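Local structure of magnetosome membrane protein MamB, putative Co/Zn/Cd cation transporter. Cation diffusion facilitator family (Desulfamplus magnetovallimortis, 6QFJ) at residues T51-R54 with I55-E58. The protein probably transports divalent metal cations across the magnetosome membrane as a cation diffusion facilitator, of which this chain is the C-terminal cytosolic domain. Sequence-based numbering, arbitrary orientation. Where two conformers were deposited one is given.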
loop_
_atom_site.group_PDB
_atom_site.type_symbol
_atom_site.label_atom_id
_atom_site.label_comp_id
_atom_site.label_asym_id
_atom_site.label_seq_id
_atom_site.Cartn_x
_atom_site.Cartn_y
_atom_site.Cartn_z
ATOM N N THR A 51 -14.809 -5.112 -1.687
ATOM C CA THR A 51 -13.604 -5.141 -2.503
ATOM C C THR A 51 -12.528 -4.291 -1.871
ATOM O O THR A 51 -11.364 -4.625 -1.915
ATOM C CB THR A 51 -13.945 -4.592 -3.903
ATOM O OG1 THR A 51 -14.961 -5.414 -4.456
ATOM C CG2 THR A 51 -12.743 -4.522 -4.832
ATOM N N GLY A 52 -12.925 -3.101 -1.352
ATOM C CA GLY A 52 -11.956 -2.195 -0.711
ATOM C C GLY A 52 -11.260 -2.852 0.461
ATOM O O GLY A 52 -10.024 -2.813 0.577
ATOM N N GLU A 53 -12.034 -3.542 1.284
ATOM C CA GLU A 53 -11.466 -4.317 2.387
ATOM C C GLU A 53 -10.544 -5.466 1.908
ATOM O O GLU A 53 -9.422 -5.646 2.417
ATOM C CB GLU A 53 -12.609 -4.835 3.287
ATOM C CG GLU A 53 -13.203 -3.676 4.164
ATOM C CD GLU A 53 -12.201 -2.792 4.977
ATOM O OE1 GLU A 53 -12.340 -1.541 4.848
ATOM O OE2 GLU A 53 -11.299 -3.282 5.717
ATOM N N ARG A 54 -10.970 -6.173 0.879
ATOM C CA ARG A 54 -10.119 -7.156 0.232
ATOM C C ARG A 54 -8.829 -6.551 -0.380
ATOM O O ARG A 54 -7.731 -7.094 -0.179
ATOM C CB ARG A 54 -10.956 -7.986 -0.677
ATOM C CG ARG A 54 -11.856 -8.942 0.109
ATOM C CD ARG A 54 -12.831 -9.385 -0.943
ATOM N NE ARG A 54 -13.779 -10.298 -0.315
ATOM C CZ ARG A 54 -14.821 -10.814 -0.920
ATOM N NH1 ARG A 54 -15.056 -10.523 -2.184
ATOM N NH2 ARG A 54 -15.620 -11.623 -0.258
ATOM N N ILE A 55 -8.880 -5.373 -0.980
ATOM C CA ILE A 55 -7.604 -4.764 -1.461
ATOM C C ILE A 55 -6.687 -4.397 -0.300
ATOM O O ILE A 55 -5.424 -4.559 -0.382
ATOM C CB ILE A 55 -7.913 -3.502 -2.280
ATOM C CG1 ILE A 55 -8.548 -3.900 -3.592
ATOM C CG2 ILE A 55 -6.660 -2.659 -2.540
ATOM C CD1 ILE A 55 -9.200 -2.775 -4.320
ATOM N N LYS A 56 -7.264 -3.852 0.803
ATOM C CA LYS A 56 -6.399 -3.518 2.001
ATOM C C LYS A 56 -5.711 -4.711 2.581
ATOM O O LYS A 56 -4.552 -4.655 2.931
ATOM C CB LYS A 56 -7.202 -2.883 3.118
ATOM C CG LYS A 56 -7.750 -1.555 2.676
ATOM C CD LYS A 56 -8.512 -0.885 3.785
ATOM C CE LYS A 56 -8.941 0.472 3.276
ATOM N NZ LYS A 56 -9.833 1.119 4.268
ATOM N N LYS A 57 -6.411 -5.827 2.609
ATOM C CA LYS A 57 -5.829 -7.111 2.982
ATOM C C LYS A 57 -4.688 -7.538 2.055
ATOM O O LYS A 57 -3.621 -8.022 2.528
ATOM C CB LYS A 57 -6.942 -8.194 3.085
ATOM C CG LYS A 57 -7.915 -7.908 4.285
ATOM C CD LYS A 57 -7.551 -8.682 5.539
ATOM C CE LYS A 57 -6.535 -7.936 6.394
ATOM N NZ LYS A 57 -5.790 -8.783 7.382
ATOM N N GLU A 58 -4.879 -7.397 0.722
ATOM C CA GLU A 58 -3.742 -7.700 -0.230
ATOM C C GLU A 58 -2.562 -6.846 -0.020
ATOM O O GLU A 58 -1.399 -7.315 -0.083
ATOM C CB GLU A 58 -4.141 -7.538 -1.734
ATOM C CG GLU A 58 -4.868 -8.720 -2.361
ATOM C CD GLU A 58 -5.137 -8.580 -3.921
ATOM O OE1 GLU A 58 -4.930 -7.447 -4.467
ATOM O OE2 GLU A 58 -5.489 -9.616 -4.603
#
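Thr51 to Arg54 and Ile55 to Glu58 are successive turns of the helix 49-66, joined by four i to i+4 hydrogen bonds. Ile55 N reaches Thr51 O at 2.8 Å, and Lys56 N meets Gly52 O at 3.0 Å. Lys57 N to Glu53 O and Glu58 N to Arg54 O, both 3.0 Å, continue the pattern of a regular alpha-helix.

On one flank, Ile55 CD1 packs 4.0 Å from Thr51 CG2, methyl against methyl. With CG1 anti to its carbonyl carbon (chi1 -70°), Ile55 extends back along the preceding turn, and CG1 lies 3.4 Å from Thr51 O. Apolar and buried, Ile55 suits the side of the helix turned to the fold. A beta-branched threonine suits the helix start, offering a methyl to Ile55 while its OG1 shares a hydrogen bond with Thr48 OG1. On another flank, one of two modelled conformers of Glu53 bends at chi2 (-50°) and turns its carboxylate toward the extended Lys56, making a long, tentative salt bridge, OE1 to NZ 3.7 Å; a pair this far apart probably adds little. Gly52 is buried, and lacking a side chain it needs little space there. Separately, Lys56 CG lies 3.3 Å from Gly52 O.

Within the beta-alpha-beta unit of this ZT-dimer domain, the helix links strand 34-43 to strand 71-79. Lys56 suits its place by laying its long aliphatic chain against Val75 and Leu77 of the latter strand, while Ile55 packs on Ser19 and Glu58 OE1 hydrogen-bonds to Ser19 OG, in the loop between helix 2-15 and strand 22-31.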